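Local coordinates for protein enolase (alpha proteobacterium BAL199, PDB 3UGV) that probably acts as a magnesium-dependent enzyme of the enolase superfamily, with a mandelate racemase type architecture, its exact substrate not established, at residues A138-A143 with C148-G153; A172-E177 with I206-A211; G305-W310 with A334-V339. All blocks are in the same frame, centred on the assembly; numbering follows the deposited sequence.

Contact 1 (A138-A143 with C148-G153); sequences ALARAA and CTLLGG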
ATOM      1  N   ALA F 138     -18.895 -28.740  30.893  1.00 33.88           N
ATOM      2  CA  ALA F 138     -19.128 -28.808  32.340  1.00 37.77           C
ATOM      3  C   ALA F 138     -19.822 -27.547  32.885  1.00 39.33           C
ATOM      4  O   ALA F 138     -20.784 -27.642  33.638  1.00 39.99           O
ATOM      5  CB  ALA F 138     -17.821 -29.093  33.093  1.00 32.35           C
ATOM      6  N   LEU F 139     -19.341 -26.370  32.485  1.00 39.46           N
ATOM      7  CA  LEU F 139     -19.934 -25.110  32.919  1.00 34.40           C
ATOM      8  C   LEU F 139     -21.390 -25.017  32.489  1.00 33.25           C
ATOM      9  O   LEU F 139     -22.238 -24.570  33.243  1.00 42.10           O
ATOM     10  CB  LEU F 139     -19.133 -23.922  32.367  1.00 26.23           C
ATOM     11  CG  LEU F 139     -19.557 -22.513  32.776  1.00 29.28           C
ATOM     12  CD1 LEU F 139     -19.310 -22.252  34.264  1.00 30.35           C
ATOM     13  CD2 LEU F 139     -18.798 -21.500  31.935  1.00 24.99           C
ATOM     14  N   ALA F 140     -21.677 -25.439  31.266  1.00 38.32           N
ATOM     15  CA  ALA F 140     -23.048 -25.460  30.768  1.00 34.88           C
ATOM     16  C   ALA F 140     -23.943 -26.364  31.619  1.00 40.55           C
ATOM     17  O   ALA F 140     -25.045 -25.978  31.999  1.00 37.25           O
ATOM     18  CB  ALA F 140     -23.062 -25.917  29.331  1.00 40.73           C
ATOM     19  N   ARG F 141     -23.466 -27.572  31.912  1.00 41.63           N
ATOM     20  CA  ARG F 141     -24.215 -28.506  32.749  1.00 39.53           C
ATOM     21  C   ARG F 141     -24.451 -27.908  34.135  1.00 38.27           C
ATOM     22  O   ARG F 141     -25.552 -27.989  34.681  1.00 37.62           O
ATOM     23  CB  ARG F 141     -23.491 -29.859  32.855  1.00 34.20           C
ATOM     24  CG  ARG F 141     -23.422 -30.617  31.534  1.00 39.87           C
ATOM     25  CD  ARG F 141     -22.647 -31.936  31.640  1.00 41.28           C
ATOM     26  NE  ARG F 141     -22.649 -32.653  30.362  1.00 44.76           N
ATOM     27  CZ  ARG F 141     -23.639 -33.441  29.947  1.00 50.62           C
ATOM     28  NH1 ARG F 141     -24.710 -33.617  30.711  1.00 50.05           N
ATOM     29  NH2 ARG F 141     -23.566 -34.051  28.769  1.00 51.31           N
ATOM     30  N   ALA F 142     -23.416 -27.296  34.692  1.00 33.37           N
ATOM     31  CA  ALA F 142     -23.531 -26.617  35.971  1.00 37.13           C
ATOM     32  C   ALA F 142     -24.598 -25.515  35.963  1.00 41.30           C
ATOM     33  O   ALA F 142     -25.141 -25.178  37.005  1.00 42.56           O
ATOM     34  CB  ALA F 142     -22.167 -26.054  36.400  1.00 33.42           C
ATOM     35  N   ALA F 143     -24.896 -24.943  34.800  1.00 36.83           N
ATOM     36  CA  ALA F 143     -25.948 -23.929  34.711  1.00 32.29           C
ATOM     37  C   ALA F 143     -27.258 -24.549  34.237  1.00 36.75           C
ATOM     38  O   ALA F 143     -28.235 -23.842  33.984  1.00 35.72           O
ATOM     39  CB  ALA F 143     -25.529 -22.800  33.774  1.00 24.31           C
ATOM     40  N   CYS F 148     -25.222 -23.796  23.632  1.00 30.25           N
ATOM     41  CA  CYS F 148     -25.622 -22.644  22.831  1.00 30.78           C
ATOM     42  C   CYS F 148     -26.414 -21.646  23.674  1.00 34.33           C
ATOM     43  O   CYS F 148     -26.357 -20.441  23.437  1.00 41.51           O
ATOM     44  CB  CYS F 148     -26.444 -23.078  21.623  1.00 42.02           C
ATOM     45  SG  CYS F 148     -27.905 -24.044  22.030  1.00 39.74           S
ATOM     46  N   THR F 149     -27.148 -22.154  24.660  1.00 32.92           N
ATOM     47  CA  THR F 149     -27.919 -21.299  25.555  1.00 36.96           C
ATOM     48  C   THR F 149     -26.998 -20.532  26.507  1.00 31.67           C
ATOM     49  O   THR F 149     -27.118 -19.321  26.662  1.00 29.70           O
ATOM     50  CB  THR F 149     -28.974 -22.105  26.348  1.00 37.04           C
ATOM     51  OG1 THR F 149     -29.860 -22.756  25.430  1.00 35.14           O
ATOM     52  CG2 THR F 149     -29.792 -21.180  27.239  1.00 31.12           C
ATOM     53  N   LEU F 150     -26.063 -21.233  27.128  1.00 30.82           N
ATOM     54  CA  LEU F 150     -25.071 -20.559  27.957  1.00 36.49           C
ATOM     55  C   LEU F 150     -24.362 -19.444  27.182  1.00 40.84           C
ATOM     56  O   LEU F 150     -23.997 -18.420  27.752  1.00 41.46           O
ATOM     57  CB  LEU F 150     -24.044 -21.559  28.483  1.00 34.67           C
ATOM     58  CG  LEU F 150     -22.932 -20.939  29.332  1.00 31.96           C
ATOM     59  CD1 LEU F 150     -23.456 -20.705  30.725  1.00 42.46           C
ATOM     60  CD2 LEU F 150     -21.700 -21.832  29.375  1.00 30.22           C
ATOM     61  N   LEU F 151     -24.176 -19.650  25.881  1.00 34.14           N
ATOM     62  CA  LEU F 151     -23.466 -18.694  25.040  1.00 26.52           C
ATOM     63  C   LEU F 151     -24.356 -17.579  24.503  1.00 34.72           C
ATOM     64  O   LEU F 151     -23.893 -16.712  23.753  1.00 33.48           O
ATOM     65  CB  LEU F 151     -22.777 -19.409  23.878  1.00 24.61           C
ATOM     66  CG  LEU F 151     -21.618 -20.314  24.281  1.00 32.16           C
ATOM     67  CD1 LEU F 151     -21.045 -21.014  23.061  1.00 33.64           C
ATOM     68  CD2 LEU F 151     -20.553 -19.509  25.041  1.00 27.49           C
ATOM     69  N   GLY F 152     -25.635 -17.598  24.867  1.00 25.06           N
ATOM     70  CA  GLY F 152     -26.502 -16.484  24.527  1.00 16.05           C
ATOM     71  C   GLY F 152     -27.486 -16.765  23.407  1.00 29.57           C
ATOM     72  O   GLY F 152     -28.169 -15.853  22.931  1.00 23.19           O
ATOM     73  N   GLY F 153     -27.568 -18.022  22.982  1.00 25.27           N
ATOM     74  CA  GLY F 153     -28.481 -18.380  21.919  1.00 25.19           C
ATOM     75  C   GLY F 153     -29.484 -19.373  22.426  1.00 30.17           C
ATOM     76  O   GLY F 153     -29.723 -19.426  23.633  1.00 30.62           O
TER
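Leu150 reaches from the last turn of helix 147-150 to the end of helix 123-142, and its isobutyl group meets all three partners there: Leu139, Ala140 and Ala143. These contacts are apolar throughout. The two leucine side chains cross at about a right angle, methyl against methyl, with Leu139 CD2 3.9 Å from Leu150 CD2. That same Leu150 methyl also lies beside Ala140, 4.1 Å from its backbone N and 4.3 Å from its CB. The other branch goes to the helix end, where Leu150 CD1 stands 4.2 Å from Ala143 CB. With CG anti to the backbone N (chi1 178°), Leu150 carries its fork away from its own helix and spreads one methyl to each partner region.

The pairing joins two successive helices of the N-terminal capping domain characteristic of mandelate racemase and muconate lactonizing enzymes: helix 123-142 ends, four residues turn the chain, and the short helix 147-150 packs against that end.

Backbone hydrogen bonds close the end of helix 147-150. Gly153 N bonds to Cys148 O at 2.7 Å and Gly152 N to Thr149 O at 2.9 Å, a Schellman motif in which Gly152 takes the positive phi (106°). A second subunit also packs here: its Leu150 lies against Leu150 and its Thr149 against Leu139, while Trp136 of helix 123-142 touches Leu150 within the chain.

Contact 2 (A172-E177 with I206-A211); sequences AEVAAE and IETAEA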
ATOM      1  N   ALA F 172     -18.380 -42.922 -11.546  1.00 42.45           N
ATOM      2  CA  ALA F 172     -19.645 -43.632 -11.361  1.00 43.78           C
ATOM      3  C   ALA F 172     -19.840 -44.048  -9.905  1.00 35.24           C
ATOM      4  O   ALA F 172     -20.942 -43.994  -9.386  1.00 36.83           O
ATOM      5  CB  ALA F 172     -19.741 -44.840 -12.290  1.00 42.60           C
ATOM      6  N   GLU F 173     -18.761 -44.456  -9.251  1.00 39.07           N
ATOM      7  CA  GLU F 173     -18.825 -44.829  -7.846  1.00 39.02           C
ATOM      8  C   GLU F 173     -19.114 -43.622  -6.970  1.00 34.83           C
ATOM      9  O   GLU F 173     -19.805 -43.731  -5.965  1.00 38.87           O
ATOM     10  CB  GLU F 173     -17.501 -45.424  -7.391  1.00 45.29           C
ATOM     11  CG  GLU F 173     -17.296 -46.880  -7.698  1.00 53.39           C
ATOM     12  CD  GLU F 173     -16.042 -47.400  -7.036  1.00 65.39           C
ATOM     13  OE1 GLU F 173     -14.937 -47.028  -7.489  1.00 71.11           O
ATOM     14  OE2 GLU F 173     -16.161 -48.153  -6.044  1.00 70.29           O
ATOM     15  N   VAL F 174     -18.566 -42.470  -7.340  1.00 34.19           N
ATOM     16  CA  VAL F 174     -18.739 -41.277  -6.520  1.00 31.05           C
ATOM     17  C   VAL F 174     -20.160 -40.740  -6.686  1.00 26.04           C
ATOM     18  O   VAL F 174     -20.786 -40.292  -5.721  1.00 28.07           O
ATOM     19  CB  VAL F 174     -17.663 -40.210  -6.828  1.00 31.47           C
ATOM     20  CG1 VAL F 174     -18.033 -38.871  -6.205  1.00 23.42           C
ATOM     21  CG2 VAL F 174     -16.308 -40.685  -6.316  1.00 26.89           C
ATOM     22  N   ALA F 175     -20.688 -40.836  -7.899  1.00 19.25           N
ATOM     23  CA  ALA F 175     -22.050 -40.375  -8.147  1.00 30.99           C
ATOM     24  C   ALA F 175     -23.068 -41.234  -7.397  1.00 34.49           C
ATOM     25  O   ALA F 175     -24.042 -40.719  -6.859  1.00 35.20           O
ATOM     26  CB  ALA F 175     -22.352 -40.351  -9.634  1.00 28.82           C
ATOM     27  N   ALA F 176     -22.839 -42.542  -7.345  1.00 37.02           N
ATOM     28  CA  ALA F 176     -23.772 -43.422  -6.641  1.00 34.53           C
ATOM     29  C   ALA F 176     -23.754 -43.117  -5.149  1.00 29.81           C
ATOM     30  O   ALA F 176     -24.791 -43.081  -4.502  1.00 31.81           O
ATOM     31  CB  ALA F 176     -23.434 -44.875  -6.884  1.00 26.93           C
ATOM     32  N   GLU F 177     -22.564 -42.867  -4.619  1.00 25.91           N
ATOM     33  CA  GLU F 177     -22.413 -42.549  -3.216  1.00 29.71           C
ATOM     34  C   GLU F 177     -23.026 -41.189  -2.887  1.00 29.30           C
ATOM     35  O   GLU F 177     -23.550 -40.987  -1.792  1.00 32.30           O
ATOM     36  CB  GLU F 177     -20.941 -42.576  -2.841  1.00 27.57           C
ATOM     37  CG  GLU F 177     -20.690 -42.229  -1.395  1.00 39.53           C
ATOM     38  CD  GLU F 177     -19.307 -42.649  -0.931  1.00 55.28           C
ATOM     39  OE1 GLU F 177     -19.125 -43.854  -0.635  1.00 66.74           O
ATOM     40  OE2 GLU F 177     -18.404 -41.780  -0.866  1.00 54.15           O
ATOM     41  N   ILE F 206     -13.234 -33.362 -12.922  1.00 23.08           N
ATOM     42  CA  ILE F 206     -14.336 -32.616 -13.500  1.00 24.04           C
ATOM     43  C   ILE F 206     -15.441 -33.588 -13.902  1.00 30.51           C
ATOM     44  O   ILE F 206     -16.626 -33.337 -13.702  1.00 34.90           O
ATOM     45  CB  ILE F 206     -13.837 -31.820 -14.725  1.00 22.61           C
ATOM     46  CG1 ILE F 206     -12.994 -30.628 -14.253  1.00 28.02           C
ATOM     47  CG2 ILE F 206     -15.001 -31.380 -15.611  1.00 16.41           C
ATOM     48  CD1 ILE F 206     -12.272 -29.926 -15.360  1.00 41.32           C
ATOM     49  N   GLU F 207     -15.024 -34.708 -14.472  1.00 28.12           N
ATOM     50  CA  GLU F 207     -15.924 -35.783 -14.845  1.00 32.80           C
ATOM     51  C   GLU F 207     -16.729 -36.220 -13.626  1.00 30.62           C
ATOM     52  O   GLU F 207     -17.943 -36.427 -13.709  1.00 32.37           O
ATOM     53  CB  GLU F 207     -15.091 -36.944 -15.372  1.00 34.24           C
ATOM     54  CG  GLU F 207     -15.832 -37.982 -16.159  1.00 46.42           C
ATOM     55  CD  GLU F 207     -14.911 -39.126 -16.560  1.00 59.29           C
ATOM     56  OE1 GLU F 207     -13.786 -38.845 -17.044  1.00 53.69           O
ATOM     57  OE2 GLU F 207     -15.304 -40.299 -16.367  1.00 66.37           O
ATOM     58  N   THR F 208     -16.046 -36.345 -12.489  1.00 21.56           N
ATOM     59  CA  THR F 208     -16.707 -36.693 -11.236  1.00 20.74           C
ATOM     60  C   THR F 208     -17.761 -35.664 -10.798  1.00 23.70           C
ATOM     61  O   THR F 208     -18.877 -36.033 -10.436  1.00 27.91           O
ATOM     62  CB  THR F 208     -15.685 -36.909 -10.129  1.00 27.31           C
ATOM     63  OG1 THR F 208     -14.817 -37.980 -10.499  1.00 31.90           O
ATOM     64  CG2 THR F 208     -16.379 -37.272  -8.832  1.00 21.15           C
ATOM     65  N   ALA F 209     -17.402 -34.381 -10.828  1.00 21.91           N
ATOM     66  CA  ALA F 209     -18.344 -33.312 -10.526  1.00 24.19           C
ATOM     67  C   ALA F 209     -19.603 -33.426 -11.399  1.00 27.45           C
ATOM     68  O   ALA F 209     -20.737 -33.370 -10.895  1.00 24.55           O
ATOM     69  CB  ALA F 209     -17.670 -31.936 -10.719  1.00 20.86           C
ATOM     70  N   GLU F 210     -19.402 -33.591 -12.707  1.00 27.06           N
ATOM     71  CA  GLU F 210     -20.523 -33.678 -13.651  1.00 23.76           C
ATOM     72  C   GLU F 210     -21.382 -34.895 -13.349  1.00 23.63           C
ATOM     73  O   GLU F 210     -22.597 -34.810 -13.380  1.00 23.89           O
ATOM     74  CB  GLU F 210     -20.033 -33.716 -15.104  1.00 27.06           C
ATOM     75  CG  GLU F 210     -19.203 -32.492 -15.550  1.00 39.75           C
ATOM     76  CD  GLU F 210     -20.019 -31.197 -15.665  1.00 61.46           C
ATOM     77  OE1 GLU F 210     -21.198 -31.180 -15.238  1.00 67.37           O
ATOM     78  OE2 GLU F 210     -19.479 -30.192 -16.191  1.00 69.70           O
ATOM     79  N   ALA F 211     -20.748 -36.018 -13.021  1.00 23.86           N
ATOM     80  CA  ALA F 211     -21.480 -37.243 -12.692  1.00 28.65           C
ATOM     81  C   ALA F 211     -22.305 -37.097 -11.407  1.00 30.46           C
ATOM     82  O   ALA F 211     -23.441 -37.576 -11.320  1.00 31.77           O
ATOM     83  CB  ALA F 211     -20.520 -38.418 -12.579  1.00 20.27           C
TER
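Helices 171-183 and 202-216 come close enough at Ala175 and Ala211 for their CA atoms to lie 5.5 Å apart, while at Val174 and Thr208 the CA separation widens to 6.9 Å. The close end depends on small residues. Ala175 CB sits 4.0 Å from Ala211 CB, and it comes still closer to the backbone, 3.4 Å from Ala211 O, so a methyl of one helix rests on a peptide carbonyl of the other.

The wider end is filled by two branched side chains that cross at about a right angle. Val174 CG1 lies 3.5 Å from Thr208 CG2, tighter than a usual van der Waals approach, and Val174 CB is 3.8 Å from the same methyl. Thr208 offers carbon here: with chi1 at -61° its OG1 is anti to the carbonyl carbon and CG2 anti to the backbone N, which turns the methyl to Val174. The hydroxyl turns back along its own helix and hydrogen-bonds to Val204 O, one turn earlier. No hydrogen bond crosses between the segments; they meet by van der Waals packing.

Such helix-to-helix packing belongs to the outer layer of the enolase-type C-terminal barrel. Helix 171-183, strand 192-196, helix 202-216 and strand 221-225 follow one another along the chain, with the two strands adjacent and parallel in the sheet. Val174 and Thr208 both touch Leu195 of strand 192-196, which lies beneath the helix pair, and Arg199 in the loop after it; Pro171 of helix 171-183 also packs on Thr208.

Contact 3 (G305-W310 with A334-V339); sequences GGVSGW and AHVMRV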
ATOM      1  N   GLY F 305      -8.717 -23.356  19.097  1.00 27.49           N
ATOM      2  CA  GLY F 305      -8.729 -23.120  20.535  1.00 20.45           C
ATOM      3  C   GLY F 305     -10.072 -23.418  21.189  1.00 29.99           C
ATOM      4  O   GLY F 305     -10.501 -22.713  22.107  1.00 24.06           O
ATOM      5  N   GLY F 306     -10.735 -24.466  20.700  1.00 29.56           N
ATOM      6  CA  GLY F 306     -11.982 -24.935  21.272  1.00 26.69           C
ATOM      7  C   GLY F 306     -13.109 -23.931  21.174  1.00 28.93           C
ATOM      8  O   GLY F 306     -13.186 -23.161  20.218  1.00 24.56           O
ATOM      9  N   VAL F 307     -13.992 -23.940  22.169  1.00 26.47           N
ATOM     10  CA  VAL F 307     -15.092 -22.988  22.214  1.00 26.52           C
ATOM     11  C   VAL F 307     -14.574 -21.555  22.384  1.00 29.24           C
ATOM     12  O   VAL F 307     -15.054 -20.634  21.723  1.00 25.82           O
ATOM     13  CB  VAL F 307     -16.093 -23.332  23.338  1.00 33.64           C
ATOM     14  CG1 VAL F 307     -17.079 -22.201  23.521  1.00 26.81           C
ATOM     15  CG2 VAL F 307     -16.820 -24.649  23.027  1.00 26.81           C
ATOM     16  N   SER F 308     -13.584 -21.382  23.254  1.00 23.37           N
ATOM     17  CA  SER F 308     -13.008 -20.057  23.520  1.00 32.67           C
ATOM     18  C   SER F 308     -12.443 -19.411  22.272  1.00 32.95           C
ATOM     19  O   SER F 308     -12.786 -18.270  21.949  1.00 32.79           O
ATOM     20  CB  SER F 308     -11.893 -20.148  24.568  1.00 33.92           C
ATOM     21  OG  SER F 308     -12.420 -20.522  25.821  1.00 27.50           O
ATOM     22  N   GLY F 309     -11.565 -20.141  21.580  1.00 24.99           N
ATOM     23  CA  GLY F 309     -10.993 -19.664  20.329  1.00 15.23           C
ATOM     24  C   GLY F 309     -12.013 -19.418  19.232  1.00 21.55           C
ATOM     25  O   GLY F 309     -11.888 -18.451  18.482  1.00 26.78           O
ATOM     26  N   TRP F 310     -13.029 -20.276  19.132  1.00 19.53           N
ATOM     27  CA  TRP F 310     -14.054 -20.073  18.112  1.00 16.72           C
ATOM     28  C   TRP F 310     -14.777 -18.748  18.311  1.00 18.80           C
ATOM     29  O   TRP F 310     -15.007 -18.008  17.350  1.00 23.53           O
ATOM     30  CB  TRP F 310     -15.072 -21.211  18.097  1.00 23.08           C
ATOM     31  CG  TRP F 310     -16.201 -20.926  17.134  1.00 25.38           C
ATOM     32  CD1 TRP F 310     -17.280 -20.134  17.359  1.00 23.25           C
ATOM     33  CD2 TRP F 310     -16.325 -21.397  15.784  1.00 20.20           C
ATOM     34  NE1 TRP F 310     -18.076 -20.092  16.247  1.00 24.43           N
ATOM     35  CE2 TRP F 310     -17.512 -20.860  15.265  1.00 26.67           C
ATOM     36  CE3 TRP F 310     -15.549 -22.230  14.972  1.00 16.71           C
ATOM     37  CZ2 TRP F 310     -17.951 -21.129  13.966  1.00 25.35           C
ATOM     38  CZ3 TRP F 310     -15.978 -22.491  13.682  1.00 17.62           C
ATOM     39  CH2 TRP F 310     -17.170 -21.946  13.195  1.00 27.32           C
ATOM     40  N   ALA F 334     -22.533 -27.358  15.963  1.00 23.93           N
ATOM     41  CA  ALA F 334     -23.909 -26.876  15.899  1.00 24.20           C
ATOM     42  C   ALA F 334     -24.220 -25.881  17.030  1.00 27.67           C
ATOM     43  O   ALA F 334     -24.928 -24.882  16.817  1.00 22.13           O
ATOM     44  CB  ALA F 334     -24.897 -28.044  15.882  1.00 14.89           C
ATOM     45  N   HIS F 335     -23.674 -26.133  18.219  1.00 22.87           N
ATOM     46  CA  HIS F 335     -23.896 -25.221  19.345  1.00 26.40           C
ATOM     47  C   HIS F 335     -23.381 -23.810  19.071  1.00 27.31           C
ATOM     48  O   HIS F 335     -24.147 -22.856  19.179  1.00 28.00           O
ATOM     49  CB  HIS F 335     -23.316 -25.773  20.653  1.00 24.43           C
ATOM     50  CG  HIS F 335     -24.210 -26.763  21.334  1.00 30.74           C
ATOM     51  ND1 HIS F 335     -25.206 -26.388  22.213  1.00 34.52           N
ATOM     52  CD2 HIS F 335     -24.263 -28.115  21.259  1.00 26.67           C
ATOM     53  CE1 HIS F 335     -25.832 -27.465  22.651  1.00 30.90           C
ATOM     54  NE2 HIS F 335     -25.280 -28.525  22.087  1.00 27.09           N
ATOM     55  N   VAL F 336     -22.103 -23.676  18.700  1.00 18.27           N
ATOM     56  CA  VAL F 336     -21.524 -22.340  18.496  1.00 21.79           C
ATOM     57  C   VAL F 336     -22.056 -21.668  17.240  1.00 23.22           C
ATOM     58  O   VAL F 336     -22.107 -20.442  17.176  1.00 26.28           O
ATOM     59  CB  VAL F 336     -19.963 -22.324  18.450  1.00 22.52           C
ATOM     60  CG1 VAL F 336     -19.385 -22.796  19.760  1.00 20.63           C
ATOM     61  CG2 VAL F 336     -19.444 -23.173  17.297  1.00 16.17           C
ATOM     62  N   MET F 337     -22.452 -22.460  16.243  1.00 21.96           N
ATOM     63  CA  MET F 337     -23.033 -21.882  15.018  1.00 25.33           C
ATOM     64  C   MET F 337     -24.342 -21.170  15.310  1.00 27.27           C
ATOM     65  O   MET F 337     -24.727 -20.246  14.588  1.00 30.74           O
ATOM     66  CB  MET F 337     -23.231 -22.931  13.914  1.00 22.42           C
ATOM     67  CG  MET F 337     -21.937 -23.413  13.290  1.00 26.76           C
ATOM     68  SD  MET F 337     -21.246 -22.189  12.171  1.00 27.61           S
ATOM     69  CE  MET F 337     -22.201 -22.536  10.688  1.00 27.20           C
ATOM     70  N   ARG F 338     -25.016 -21.599  16.378  1.00 34.62           N
ATOM     71  CA  ARG F 338     -26.262 -20.967  16.816  1.00 32.30           C
ATOM     72  C   ARG F 338     -26.035 -19.544  17.316  1.00 33.43           C
ATOM     73  O   ARG F 338     -26.959 -18.745  17.330  1.00 31.46           O
ATOM     74  CB  ARG F 338     -26.957 -21.800  17.903  1.00 27.64           C
ATOM     75  CG  ARG F 338     -27.579 -23.108  17.407  1.00 30.17           C
ATOM     76  CD  ARG F 338     -28.748 -22.865  16.460  1.00 29.13           C
ATOM     77  NE  ARG F 338     -29.812 -22.090  17.094  1.00 42.65           N
ATOM     78  CZ  ARG F 338     -30.975 -21.785  16.511  1.00 49.82           C
ATOM     79  NH1 ARG F 338     -31.239 -22.192  15.275  1.00 45.28           N
ATOM     80  NH2 ARG F 338     -31.886 -21.075  17.167  1.00 45.82           N
ATOM     81  N   VAL F 339     -24.813 -19.224  17.729  1.00 30.13           N
ATOM     82  CA  VAL F 339     -24.518 -17.863  18.173  1.00 33.44           C
ATOM     83  C   VAL F 339     -23.411 -17.218  17.356  1.00 39.73           C
ATOM     84  O   VAL F 339     -22.835 -16.220  17.776  1.00 42.39           O
ATOM     85  CB  VAL F 339     -24.113 -17.815  19.645  1.00 26.89           C
ATOM     86  CG1 VAL F 339     -25.247 -18.328  20.504  1.00 33.72           C
ATOM     87  CG2 VAL F 339     -22.849 -18.644  19.869  1.00 26.14           C
TER
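Within the two segments Val336 is the chief partner of Trp310, and on the 334-339 side it is also the first residue to touch the other helix. Its CG1 methyl lies 4.5 Å from Val307 CG1, while CG2 sits over one face of the indole, 3.6 Å from the centroid of the five-membered ring and 11° off the normal, a CH-pi contact. Val336 CB adds a contact at 3.6 Å to Trp310 CD1. Next along, Met337 bends at chi2 and chi3 and brings SD to 3.9 Å from Trp310 CZ2, an oblique Met-aromatic contact with the six-membered ring. The indole extends to this helix because its CG is anti to the backbone N (chi1 174°). Its NE1 donates to Thr340 OG1, just past the segment, a hydroxyl that is also hydrogen-bonded to Val336 O. With an alanine here, Val336 CG2 and Met337 SD would probably lose their aromatic partner, Phe301 its stacked ring, and Thr340 OG1 the indole N-H.

This joins helices 306-320 and 330-337 of the enolase-type C-terminal domain. Phe301 stacks with Trp310, Met337 packs on Val158 of strand 157-162, and Val307 reaches Trp136 of helix 123-142.

In the fold
Contacts 1, 2 and 3 follow in series along the chain. Contact 1 belongs to the N-terminal capping domain, whereas contacts 2 and 3 both lie in the C-terminal enolase-like domain, on opposite sides of the chain's centre and about 34 Å apart between centres. Contacts 1 and 3 are neighbours, with centres about 12 Å apart: Cys148 N makes a probable hydrogen bond to His335 ND1 (3.0 Å), and Val339 CG1 packs on Gly153 N. Together they bring the capping domain's helices against the C-terminal domain, close to a second subunit. Contact 2 stands alone, about 42 Å from contact 1 between centres, joining successive outer helices of the barrel.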